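PDB 6GT9: putative sugar binding protein from Geobacillus stearothermophilus, which binds galactose and probably glucose, and probably serves as the sugar-sensing component of a three-component system linked to galactan utilization. Local coordinates for residues E38-D43 / H194-V198; I73-L77 / L96-F101; I113-T117 / M280-V284; Q168-V172 / Y218-A222. All coordinates share one frame; numbering follows the deposited sequence.

Contact 1: E38-D43 / H194-V198; sequences EELDND and HITRV. With GAL (beta-D-galactopyranose), chain E; SO4 (sulfate ion), chain F.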
loop_
_atom_site.group_PDB
_atom_site.type_symbol
_atom_site.label_atom_id
_atom_site.label_comp_id
_atom_site.label_asym_id
_atom_site.label_seq_id
_atom_site.Cartn_x
_atom_site.Cartn_y
_atom_site.Cartn_z
ATOM N N GLU A 38 -0.880 -6.729 -5.741
ATOM C CA GLU A 38 -1.682 -7.351 -4.697
ATOM C C GLU A 38 -3.020 -7.824 -5.259
ATOM O O GLU A 38 -3.525 -8.878 -4.871
ATOM C CB GLU A 38 -1.897 -6.361 -3.546
ATOM C CG GLU A 38 -2.600 -6.907 -2.312
ATOM C CD GLU A 38 -2.530 -5.911 -1.146
ATOM O OE1 GLU A 38 -1.933 -4.830 -1.341
ATOM O OE2 GLU A 38 -3.063 -6.199 -0.050
ATOM N N GLU A 39 -3.586 -7.062 -6.194
ATOM C CA GLU A 39 -4.885 -7.347 -6.791
ATOM C C GLU A 39 -4.922 -6.659 -8.144
ATOM O O GLU A 39 -4.614 -5.462 -8.241
ATOM C CB GLU A 39 -6.030 -6.859 -5.896
ATOM C CG GLU A 39 -7.426 -7.356 -6.324
ATOM C CD GLU A 39 -8.508 -6.942 -5.336
ATOM O OE1 GLU A 39 -9.183 -5.913 -5.571
ATOM O OE2 GLU A 39 -8.643 -7.621 -4.294
ATOM N N LEU A 40 -5.294 -7.420 -9.178
ATOM C CA LEU A 40 -5.056 -7.020 -10.563
ATOM C C LEU A 40 -5.668 -5.658 -10.877
ATOM O O LEU A 40 -4.978 -4.748 -11.348
ATOM C CB LEU A 40 -5.613 -8.085 -11.515
ATOM C CG LEU A 40 -5.104 -8.078 -12.956
ATOM C CD1 LEU A 40 -3.703 -8.626 -13.021
ATOM C CD2 LEU A 40 -6.035 -8.883 -13.875
ATOM N N ASP A 41 -6.971 -5.504 -10.654
ATOM C CA ASP A 41 -7.653 -4.275 -11.030
ATOM C C ASP A 41 -7.839 -3.310 -9.855
ATOM O O ASP A 41 -8.710 -2.433 -9.912
ATOM C CB ASP A 41 -8.998 -4.594 -11.682
ATOM C CG ASP A 41 -9.531 -3.435 -12.525
ATOM O OD1 ASP A 41 -8.720 -2.788 -13.236
ATOM O OD2 ASP A 41 -10.761 -3.171 -12.474
ATOM N N ASN A 42 -7.050 -3.446 -8.795
ATOM C CA ASN A 42 -7.049 -2.426 -7.744
ATOM C C ASN A 42 -6.518 -1.110 -8.301
ATOM O O ASN A 42 -5.481 -1.090 -8.967
ATOM C CB ASN A 42 -6.196 -2.880 -6.562
ATOM C CG ASN A 42 -5.994 -1.767 -5.527
ATOM O OD1 ASN A 42 -5.015 -1.033 -5.577
ATOM N ND2 ASN A 42 -6.924 -1.644 -4.601
ATOM N N ASP A 43 -7.209 -0.000 -8.010
ATOM C CA ASP A 43 -6.872 1.279 -8.647
ATOM C C ASP A 43 -5.448 1.731 -8.340
ATOM O O ASP A 43 -4.780 2.334 -9.191
ATOM C CB ASP A 43 -7.852 2.366 -8.217
ATOM C CG ASP A 43 -9.231 2.175 -8.828
ATOM O OD1 ASP A 43 -9.379 1.254 -9.665
ATOM O OD2 ASP A 43 -10.145 2.952 -8.486
ATOM N N HIS A 194 -10.165 -5.849 3.409
ATOM C CA HIS A 194 -9.780 -6.649 2.237
ATOM C C HIS A 194 -9.684 -5.782 0.982
ATOM O O HIS A 194 -10.050 -6.192 -0.123
ATOM C CB HIS A 194 -10.732 -7.831 2.067
ATOM C CG HIS A 194 -10.723 -8.737 3.255
ATOM N ND1 HIS A 194 -11.731 -8.744 4.197
ATOM C CD2 HIS A 194 -9.770 -9.581 3.718
ATOM C CE1 HIS A 194 -11.423 -9.595 5.159
ATOM N NE2 HIS A 194 -10.239 -10.116 4.893
ATOM N N ILE A 195 -9.137 -4.574 1.176
ATOM C CA ILE A 195 -8.864 -3.533 0.185
ATOM C C ILE A 195 -9.984 -3.307 -0.828
ATOM O O ILE A 195 -9.723 -2.980 -1.989
ATOM C CB ILE A 195 -7.520 -3.788 -0.535
ATOM C CG1 ILE A 195 -7.529 -5.049 -1.396
ATOM C CG2 ILE A 195 -6.368 -3.844 0.467
ATOM C CD1 ILE A 195 -6.297 -5.114 -2.282
ATOM N N THR A 196 -11.242 -3.401 -0.394
ATOM C CA THR A 196 -12.345 -2.993 -1.249
ATOM C C THR A 196 -13.076 -1.827 -0.604
ATOM O O THR A 196 -13.078 -1.684 0.620
ATOM C CB THR A 196 -13.335 -4.140 -1.519
ATOM O OG1 THR A 196 -14.147 -4.372 -0.367
ATOM C CG2 THR A 196 -12.580 -5.437 -1.891
ATOM N N ARG A 197 -13.686 -0.983 -1.441
ATOM C CA ARG A 197 -14.495 0.114 -0.908
ATOM C C ARG A 197 -15.658 -0.423 -0.092
ATOM O O ARG A 197 -16.030 0.157 0.937
ATOM C CB ARG A 197 -15.038 0.989 -2.037
ATOM C CG ARG A 197 -14.019 1.791 -2.778
ATOM C CD ARG A 197 -14.700 2.536 -3.897
ATOM N NE ARG A 197 -13.739 3.056 -4.862
ATOM C CZ ARG A 197 -13.097 2.305 -5.761
ATOM N NH1 ARG A 197 -13.294 0.993 -5.810
ATOM N NH2 ARG A 197 -12.249 2.871 -6.606
ATOM N N VAL A 198 -16.239 -1.540 -0.531
ATOM C CA VAL A 198 -17.503 -1.978 0.049
ATOM C C VAL A 198 -17.292 -2.580 1.429
ATOM O O VAL A 198 -18.095 -2.350 2.344
ATOM C CB VAL A 198 -18.226 -2.945 -0.904
ATOM C CG1 VAL A 198 -19.342 -3.681 -0.177
ATOM C CG2 VAL A 198 -18.804 -2.154 -2.064
HETATM C C1 GAL E . -2.200 1.022 -0.818
HETATM C C2 GAL E . -1.134 -0.050 -0.717
HETATM C C3 GAL E . -1.274 -1.095 -1.839
HETATM C C4 GAL E . -2.671 -1.693 -1.823
HETATM C C5 GAL E . -3.721 -0.596 -1.837
HETATM C C6 GAL E . -5.139 -1.135 -1.636
HETATM O O1 GAL E . -2.052 1.943 0.245
HETATM O O2 GAL E . 0.179 0.522 -0.811
HETATM O O3 GAL E . -0.397 -2.155 -1.610
HETATM O O4 GAL E . -2.849 -2.507 -0.659
HETATM O O5 GAL E . -3.509 0.419 -0.775
HETATM O O6 GAL E . -6.102 -0.178 -2.022
HETATM S S SO4 F . -15.009 -2.032 -4.450
HETATM O O1 SO4 F . -14.942 -3.159 -5.391
HETATM O O2 SO4 F . -13.650 -1.572 -4.117
HETATM O O3 SO4 F . -15.696 -2.461 -3.232
HETATM O O4 SO4 F . -15.706 -0.892 -5.036
HETATM O O HOH W 1 -10.038 -7.986 -2.185
HETATM O O HOH W 2 -9.314 -3.479 -4.560
#
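D43 and R197 form the one charged link, a salt bridge of 2.8 Å from OD2 of D43 to NH2 of R197. The carboxylate oxygen meets the guanidinium edge, the two planes 67° apart. As a hydrogen bond the pair is weak (N-H...acceptor angle 126°). E251 holds NE of R197. A sulfate, probably from the crystallisation liquor, accepts from R197 NH1 and from the backbone N of R197 and V198.

Two waters carry the remaining polar links. One bridges E39 OE2 to H194 O. The other donates to E39 OE1 and I195 O and accepts from N42 ND2. E39 OE2 also receives A71 N.

The apolar part rests on I195. Its CD1 lies 4.0 Å from E38 CD and touches CB of E39. Its CG2 packs 3.6 Å from C6 of the galactose.

The sugar bonds to E38 and N42 of the loop. The E38 chain is extended, CG anti to the backbone N (chi1 -174°), which carries OE1 out to accept from sugar O4 at 2.6 Å. N42 ND2 donates to O6 at 3.1 Å. Two loops from facing lobes meeting beside the sugar are consistent with the ligand-bound, closed cleft of the periplasmic binding protein fold.

Contact 2: I73-L77 / L96-F101; sequences IDEHL and LTEAEF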
loop_
_atom_site.group_PDB
_atom_site.type_symbol
_atom_site.label_atom_id
_atom_site.label_comp_id
_atom_site.label_asym_id
_atom_site.label_seq_id
_atom_site.Cartn_x
_atom_site.Cartn_y
_atom_site.Cartn_z
ATOM N N ILE A 73 -3.265 -14.622 -0.468
ATOM C CA ILE A 73 -1.859 -14.984 -0.283
ATOM C C ILE A 73 -1.490 -16.193 -1.139
ATOM O O ILE A 73 -0.493 -16.172 -1.876
ATOM C CB ILE A 73 -1.565 -15.228 1.205
ATOM C CG1 ILE A 73 -1.564 -13.890 1.951
ATOM C CG2 ILE A 73 -0.254 -15.973 1.364
ATOM C CD1 ILE A 73 -1.773 -14.006 3.457
ATOM N N ASP A 74 -2.278 -17.268 -1.052
ATOM C CA ASP A 74 -1.939 -18.482 -1.794
ATOM C C ASP A 74 -1.939 -18.240 -3.293
ATOM O O ASP A 74 -1.046 -18.720 -4.002
ATOM C CB ASP A 74 -2.903 -19.617 -1.446
ATOM C CG ASP A 74 -2.703 -20.134 -0.032
ATOM O OD1 ASP A 74 -1.587 -19.960 0.513
ATOM O OD2 ASP A 74 -3.663 -20.703 0.538
ATOM N N GLU A 75 -2.940 -17.522 -3.806
ATOM C CA GLU A 75 -2.966 -17.243 -5.241
ATOM C C GLU A 75 -1.765 -16.391 -5.656
ATOM O O GLU A 75 -1.149 -16.623 -6.706
ATOM C CB GLU A 75 -4.283 -16.560 -5.605
ATOM C CG GLU A 75 -4.422 -16.139 -7.054
ATOM C CD GLU A 75 -4.483 -17.302 -8.034
ATOM O OE1 GLU A 75 -4.541 -18.487 -7.608
ATOM O OE2 GLU A 75 -4.480 -17.010 -9.251
ATOM N N HIS A 76 -1.428 -15.402 -4.832
ATOM C CA HIS A 76 -0.251 -14.570 -5.049
ATOM C C HIS A 76 1.011 -15.418 -5.136
ATOM O O HIS A 76 1.831 -15.242 -6.042
ATOM C CB HIS A 76 -0.159 -13.556 -3.903
ATOM C CG HIS A 76 0.663 -12.336 -4.203
ATOM N ND1 HIS A 76 0.337 -11.091 -3.709
ATOM C CD2 HIS A 76 1.806 -12.173 -4.911
ATOM C CE1 HIS A 76 1.231 -10.208 -4.116
ATOM N NE2 HIS A 76 2.139 -10.838 -4.842
ATOM N N LEU A 77 1.174 -16.339 -4.215
ATOM C CA LEU A 77 2.318 -17.185 -4.231
ATOM C C LEU A 77 2.319 -18.148 -5.411
ATOM O O LEU A 77 3.340 -18.512 -5.874
ATOM C CB LEU A 77 2.464 -17.960 -2.958
ATOM C CG LEU A 77 2.672 -17.147 -1.712
ATOM C CD1 LEU A 77 2.655 -18.062 -0.524
ATOM C CD2 LEU A 77 3.952 -16.340 -1.772
ATOM N N LEU A 96 4.555 -9.739 0.600
ATOM C CA LEU A 96 3.287 -9.394 1.245
ATOM C C LEU A 96 3.243 -9.842 2.701
ATOM O O LEU A 96 2.728 -9.118 3.566
ATOM C CB LEU A 96 2.128 -9.995 0.457
ATOM C CG LEU A 96 0.745 -9.394 0.681
ATOM C CD1 LEU A 96 0.801 -7.866 0.563
ATOM C CD2 LEU A 96 -0.209 -9.982 -0.345
ATOM N N THR A 97 3.753 -11.039 2.993
ATOM C CA THR A 97 3.907 -11.519 4.360
ATOM C C THR A 97 5.332 -12.006 4.544
ATOM O O THR A 97 6.028 -12.320 3.580
ATOM C CB THR A 97 2.951 -12.662 4.700
ATOM O OG1 THR A 97 3.232 -13.787 3.846
ATOM C CG2 THR A 97 1.508 -12.226 4.527
ATOM N N GLU A 98 5.765 -12.079 5.798
ATOM C CA GLU A 98 7.100 -12.593 6.056
ATOM C C GLU A 98 7.116 -14.111 6.086
ATOM O O GLU A 98 8.092 -14.730 5.640
ATOM C CB GLU A 98 7.647 -12.044 7.377
ATOM C CG GLU A 98 9.121 -12.386 7.557
ATOM C CD GLU A 98 9.613 -12.242 8.978
ATOM O OE1 GLU A 98 9.853 -11.090 9.402
ATOM O OE2 GLU A 98 9.777 -13.281 9.659
ATOM N N ALA A 99 6.034 -14.718 6.584
ATOM C CA ALA A 99 6.010 -16.161 6.801
ATOM C C ALA A 99 5.924 -16.933 5.491
ATOM O O ALA A 99 6.554 -17.986 5.339
ATOM C CB ALA A 99 4.834 -16.526 7.715
ATOM N N GLU A 100 5.131 -16.457 4.574
ATOM C CA GLU A 100 4.995 -17.145 3.341
ATOM C C GLU A 100 5.871 -16.676 2.194
ATOM O O GLU A 100 6.275 -17.493 1.393
ATOM C CB GLU A 100 3.545 -17.110 2.878
ATOM C CG GLU A 100 2.612 -17.906 3.765
ATOM C CD GLU A 100 1.744 -17.040 4.629
ATOM O OE1 GLU A 100 2.134 -15.943 4.991
ATOM O OE2 GLU A 100 0.646 -17.476 4.919
ATOM N N PHE A 101 6.179 -15.378 2.145
ATOM C CA PHE A 101 6.877 -14.814 0.993
ATOM C C PHE A 101 8.393 -14.893 1.081
ATOM O O PHE A 101 9.047 -14.948 0.032
ATOM C CB PHE A 101 6.450 -13.361 0.765
ATOM C CG PHE A 101 5.160 -13.233 0.009
ATOM C CD1 PHE A 101 3.960 -13.550 0.618
ATOM C CD2 PHE A 101 5.151 -12.822 -1.320
ATOM C CE1 PHE A 101 2.756 -13.457 -0.087
ATOM C CE2 PHE A 101 3.958 -12.727 -2.029
ATOM C CZ PHE A 101 2.759 -13.052 -1.409
#
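H76 swings its CG away from its own backbone N (chi1 -159°), while F101 carries its ring opposite the carbonyl carbon (chi1 -82°). Together these torsions drive the edge of the F101 ring onto one face of the H76 imidazole. The pair is T-shaped: centroids are 4.9 Å apart and planes stand at 89°. The touching atom is F101 CZ, 3.6 Å from H76 CG.

L77 takes one face of the same phenyl ring. Its CD2 sits over the ring centre, 3.4 Å from the centroid, as a CH-pi contact. The backbone N of L96 lies over the opposite face. L96 CD2 also approaches H76 ND1 at 3.6 Å. Farther from the rings, I73 CD1 and T97 CG2 meet tip to tip at 3.9 Å, and L77 CD1 packs on E100 CB. T97 OG1 donates to E100 OE1 within its own segment, at 2.7 Å.

Replacing H76 by an alanine is likely to open a gap beside the F101 edge and leave the T93 hydroxyl without this partner.

Helices 73-85 and 98-110 are neighbours in the alpha/beta lobe, with strand 90-93 between them in the chain. Ring and aliphatic packing joins them, while T93 OG1 satisfies H76 NE2 and helps fix the imidazole's rotation.

Contact 3: I113-T117 / M280-V284; sequences IPVVT and MAEIV
P114 and V116 point the same way from their segment and present two bumps to the helix, with V115 turned to the other side between them. M280 and I283, one turn apart on helix 269-284, receive both.

The proline ring enters between the M280 sulfur and an I283 branch. Its CG lies 3.7 Å from M280 SD, and its CB lies 3.7 Å from I283 CG2. V284 CG2 adds a looser touch at 4.4 Å, also on P114 CG.

V116 contributes one branch only. Its CG2 fits between the M280 methyl, CE, at 3.6 Å and I283 CD1, also at 3.6 Å. The M280 chain bends at chi2 (62°) and chi3 (77°), which curls CE back toward the strand. There the methyl fills the hollow beside V116 and rests 3.5 Å from the P114 carbonyl oxygen.

The axes of 115-117 and 280-284 approach to 9.7 Å and run nearly antiparallel, at 154°. Strand 115-118 lies between strands 90-93 and 129-132 in the parallel sheet. Helix 269-284 packs on one side of that sheet, where M280 also touches F33 and I92. V115 faces helix 98-110 on the other side, in the layered manner of this alpha/beta lobe.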
loop_
_atom_site.group_PDB
_atom_site.type_symbol
_atom_site.label_atom_id
_atom_site.label_comp_id
_atom_site.label_asym_id
_atom_site.label_seq_id
_atom_site.Cartn_x
_atom_site.Cartn_y
_atom_site.Cartn_z
ATOM N N ILE A 113 16.831 -16.129 -10.623
ATOM C CA ILE A 113 15.910 -15.099 -11.086
ATOM C C ILE A 113 15.925 -13.983 -10.043
ATOM O O ILE A 113 15.589 -14.223 -8.881
ATOM C CB ILE A 113 14.487 -15.649 -11.300
ATOM C CG1 ILE A 113 14.499 -16.789 -12.329
ATOM C CG2 ILE A 113 13.530 -14.574 -11.780
ATOM C CD1 ILE A 113 13.101 -17.309 -12.683
ATOM N N PRO A 114 16.355 -12.767 -10.380
ATOM C CA PRO A 114 16.410 -11.705 -9.368
ATOM C C PRO A 114 15.018 -11.231 -8.980
ATOM O O PRO A 114 14.108 -11.174 -9.809
ATOM C CB PRO A 114 17.200 -10.590 -10.062
ATOM C CG PRO A 114 16.988 -10.826 -11.520
ATOM C CD PRO A 114 16.870 -12.321 -11.686
ATOM N N VAL A 115 14.864 -10.855 -7.706
ATOM C CA VAL A 115 13.591 -10.383 -7.180
ATOM C C VAL A 115 13.783 -8.973 -6.649
ATOM O O VAL A 115 14.714 -8.716 -5.874
ATOM C CB VAL A 115 13.036 -11.319 -6.087
ATOM C CG1 VAL A 115 11.796 -10.694 -5.401
ATOM C CG2 VAL A 115 12.664 -12.681 -6.701
ATOM N N VAL A 116 12.932 -8.056 -7.104
ATOM C CA VAL A 116 12.835 -6.711 -6.541
ATOM C C VAL A 116 11.490 -6.618 -5.839
ATOM O O VAL A 116 10.452 -6.935 -6.434
ATOM C CB VAL A 116 12.975 -5.625 -7.622
ATOM C CG1 VAL A 116 12.637 -4.238 -7.046
ATOM C CG2 VAL A 116 14.407 -5.611 -8.200
ATOM N N THR A 117 11.502 -6.225 -4.570
ATOM C CA THR A 117 10.246 -5.990 -3.887
ATOM C C THR A 117 9.785 -4.561 -4.138
ATOM O O THR A 117 10.594 -3.647 -4.318
ATOM C CB THR A 117 10.370 -6.263 -2.386
ATOM O OG1 THR A 117 11.512 -5.575 -1.853
ATOM C CG2 THR A 117 10.547 -7.751 -2.166
ATOM N N MET A 280 15.575 -3.270 -11.867
ATOM C CA MET A 280 15.678 -4.633 -12.374
ATOM C C MET A 280 16.627 -4.713 -13.572
ATOM O O MET A 280 17.431 -5.646 -13.673
ATOM C CB MET A 280 14.288 -5.157 -12.745
ATOM C CG MET A 280 14.310 -6.623 -13.182
ATOM S SD MET A 280 14.889 -7.749 -11.894
ATOM C CE MET A 280 13.435 -7.860 -10.848
ATOM N N ALA A 281 16.555 -3.740 -14.482
ATOM C CA ALA A 281 17.428 -3.750 -15.650
ATOM C C ALA A 281 18.887 -3.587 -15.243
ATOM O O ALA A 281 19.769 -4.230 -15.813
ATOM C CB ALA A 281 17.017 -2.651 -16.630
ATOM N N GLU A 282 19.153 -2.762 -14.231
ATOM C CA GLU A 282 20.519 -2.602 -13.732
ATOM C C GLU A 282 21.038 -3.890 -13.102
ATOM O O GLU A 282 22.207 -4.241 -13.265
ATOM C CB GLU A 282 20.564 -1.459 -12.717
ATOM C CG GLU A 282 20.328 -0.092 -13.318
ATOM C CD GLU A 282 21.547 0.426 -14.064
ATOM O OE1 GLU A 282 22.550 0.790 -13.401
ATOM O OE2 GLU A 282 21.505 0.455 -15.314
ATOM N N ILE A 283 20.184 -4.592 -12.355
ATOM C CA ILE A 283 20.570 -5.864 -11.750
ATOM C C ILE A 283 20.866 -6.895 -12.833
ATOM O O ILE A 283 21.866 -7.625 -12.768
ATOM C CB ILE A 283 19.438 -6.335 -10.810
ATOM C CG1 ILE A 283 19.309 -5.405 -9.605
ATOM C CG2 ILE A 283 19.628 -7.798 -10.394
ATOM C CD1 ILE A 283 17.967 -5.523 -8.913
ATOM N N VAL A 284 19.997 -6.976 -13.845
ATOM C CA VAL A 284 20.202 -7.937 -14.935
ATOM C C VAL A 284 21.515 -7.657 -15.661
ATOM O O VAL A 284 22.127 -8.568 -16.231
ATOM C CB VAL A 284 18.988 -7.908 -15.885
ATOM C CG1 VAL A 284 19.287 -8.595 -17.184
ATOM C CG2 VAL A 284 17.787 -8.555 -15.198
#

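Contact 4: Q168-V172 / Y218-A222; sequences QQLRV and YGTSA. With GAL (beta-D-galactopyranose), chain E.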
loop_
_atom_site.group_PDB
_atom_site.type_symbol
_atom_site.label_atom_id
_atom_site.label_comp_id
_atom_site.label_asym_id
_atom_site.label_seq_id
_atom_site.Cartn_x
_atom_site.Cartn_y
_atom_site.Cartn_z
ATOM N N GLN A 168 0.517 -3.243 5.837
ATOM C CA GLN A 168 -0.603 -2.869 6.696
ATOM C C GLN A 168 -0.216 -2.956 8.161
ATOM O O GLN A 168 -0.514 -2.046 8.946
ATOM C CB GLN A 168 -1.806 -3.768 6.395
ATOM C CG GLN A 168 -2.278 -3.656 4.956
ATOM C CD GLN A 168 -2.658 -2.230 4.602
ATOM O OE1 GLN A 168 -3.715 -1.746 5.003
ATOM N NE2 GLN A 168 -1.784 -1.542 3.867
ATOM N N GLN A 169 0.448 -4.046 8.552
ATOM C CA GLN A 169 0.894 -4.173 9.939
ATOM C C GLN A 169 1.805 -3.021 10.325
ATOM O O GLN A 169 1.677 -2.451 11.421
ATOM C CB GLN A 169 1.611 -5.508 10.140
ATOM C CG GLN A 169 0.699 -6.730 10.189
ATOM C CD GLN A 169 1.489 -8.033 10.132
ATOM O OE1 GLN A 169 2.715 -8.023 10.023
ATOM N NE2 GLN A 169 0.789 -9.153 10.193
ATOM N N LEU A 170 2.719 -2.644 9.430
ATOM C CA LEU A 170 3.675 -1.597 9.769
ATOM C C LEU A 170 2.999 -0.231 9.884
ATOM O O LEU A 170 3.362 0.567 10.757
ATOM C CB LEU A 170 4.811 -1.569 8.740
ATOM C CG LEU A 170 5.831 -2.712 8.801
ATOM C CD1 LEU A 170 6.788 -2.633 7.605
ATOM C CD2 LEU A 170 6.633 -2.666 10.092
ATOM N N ARG A 171 2.014 0.057 9.023
ATOM C CA ARG A 171 1.324 1.350 9.080
ATOM C C ARG A 171 0.442 1.462 10.315
ATOM O O ARG A 171 0.264 2.560 10.863
ATOM C CB ARG A 171 0.482 1.565 7.822
ATOM C CG ARG A 171 1.295 1.659 6.542
ATOM C CD ARG A 171 0.411 1.522 5.306
ATOM N NE ARG A 171 1.243 1.380 4.115
ATOM C CZ ARG A 171 0.794 1.323 2.867
ATOM N NH1 ARG A 171 -0.510 1.384 2.611
ATOM N NH2 ARG A 171 1.671 1.177 1.872
ATOM N N VAL A 172 -0.153 0.349 10.741
ATOM C CA VAL A 172 -0.873 0.343 12.009
ATOM C C VAL A 172 0.097 0.543 13.163
ATOM O O VAL A 172 -0.128 1.373 14.056
ATOM C CB VAL A 172 -1.666 -0.964 12.173
ATOM C CG1 VAL A 172 -2.253 -1.051 13.572
ATOM C CG2 VAL A 172 -2.747 -1.078 11.101
ATOM N N TYR A 218 -8.908 5.970 10.999
ATOM C CA TYR A 218 -7.610 5.874 10.336
ATOM C C TYR A 218 -7.673 4.702 9.364
ATOM O O TYR A 218 -7.850 3.561 9.794
ATOM C CB TYR A 218 -6.498 5.655 11.361
ATOM C CG TYR A 218 -5.138 5.256 10.815
ATOM C CD1 TYR A 218 -4.595 5.883 9.698
ATOM C CD2 TYR A 218 -4.370 4.302 11.463
ATOM C CE1 TYR A 218 -3.334 5.547 9.214
ATOM C CE2 TYR A 218 -3.107 3.955 10.993
ATOM C CZ TYR A 218 -2.587 4.590 9.879
ATOM O OH TYR A 218 -1.331 4.247 9.423
ATOM N N GLY A 219 -7.551 4.983 8.070
ATOM C CA GLY A 219 -7.508 3.941 7.044
ATOM C C GLY A 219 -6.081 3.778 6.552
ATOM O O GLY A 219 -5.365 4.765 6.374
ATOM N N THR A 220 -5.656 2.525 6.350
ATOM C CA THR A 220 -4.249 2.275 6.059
ATOM C C THR A 220 -3.994 1.805 4.638
ATOM O O THR A 220 -2.847 1.485 4.315
ATOM C CB THR A 220 -3.658 1.255 7.044
ATOM O OG1 THR A 220 -4.245 -0.041 6.840
ATOM C CG2 THR A 220 -3.908 1.703 8.484
ATOM N N SER A 221 -5.018 1.744 3.789
ATOM C CA SER A 221 -4.826 1.387 2.391
ATOM C C SER A 221 -5.722 2.278 1.544
ATOM O O SER A 221 -6.552 3.029 2.063
ATOM C CB SER A 221 -5.084 -0.108 2.155
ATOM O OG SER A 221 -6.453 -0.450 2.314
ATOM N N ALA A 222 -5.566 2.176 0.220
ATOM C CA ALA A 222 -5.951 3.274 -0.667
ATOM C C ALA A 222 -7.452 3.540 -0.722
ATOM O O ALA A 222 -7.848 4.663 -1.057
ATOM C CB ALA A 222 -5.438 3.014 -2.080
HETATM C C1 GAL E . -2.200 1.022 -0.818
HETATM C C2 GAL E . -1.134 -0.050 -0.717
HETATM C C3 GAL E . -1.274 -1.095 -1.839
HETATM C C4 GAL E . -2.671 -1.693 -1.823
HETATM C C5 GAL E . -3.721 -0.596 -1.837
HETATM C C6 GAL E . -5.139 -1.135 -1.636
HETATM O O1 GAL E . -2.052 1.943 0.245
HETATM O O2 GAL E . 0.179 0.522 -0.811
HETATM O O3 GAL E . -0.397 -2.155 -1.610
HETATM O O4 GAL E . -2.849 -2.507 -0.659
HETATM O O5 GAL E . -3.509 0.419 -0.775
HETATM O O6 GAL E . -6.102 -0.178 -2.022
#
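Q168 and T220 share the shortest bond, with OG1 of T220 donating to OE1 of Q168 at 2.6 Å. The hydroxyl approaches from above the carbonyl plane, 45° out of it. The Q168 chain is bent at chi2 (-58°), which turns its amide toward T220. The other end of this amide returns a bond, Q168 NE2 to T220 O at 3.2 Å. R171 NH1 also donates to T220 O, at 2.9 Å and 160°, and this oxygen lies in the guanidinium plane. T220 O is thus gripped by two donors. Y218 OH gives its proton to R171 O at 2.7 Å.

The galactose continues the network. R171 NH1 donates to its O1 at 2.9 Å, and NH2 reaches its O2. N135 also accepts from NH2. The backbone N of A222 donates to the ring oxygen O5 at 2.9 Å.

These residues sit where binding-protein lobes hold their ligand, at the C-terminal ends of parallel strands. The loop after strand 216-219 lies against the start of helix 166-179. Q168 is a second-shell residue here, as its amide fixes the carbonyl that R171 leans on. With an alanine in its place, T220 O would probably lose one of its two donors and the T220 hydroxyl its amide acceptor, though T160 could still hold it.

Beyond the polar groups, V172 CG2 packs on T220 CG2 at 4.0 Å. The Y218 ring stacks with F175, farther along the helix.

Overall arrangement
Contacts 1 and 4 both touch the galactose, and their centres lie about 14 Å apart. They meet where I195 CG2 packs 3.9 Å from S221 OG. Contact 1 spans the cleft between the lobes, while contact 4 shapes the pocket wall on the C-terminal lobe. Contact 2 lies in the other lobe, a layer out from the sugar. It touches contact 1 through H76 CE1, 4.1 Å from E38 CA, and its L96 side chain is about 6 Å from the galactose. Contact 3 belongs to the same lobe as contact 2 but touches none of the others. Its V116 side chain is about 10 Å from that of D119, a galactose-binding residue.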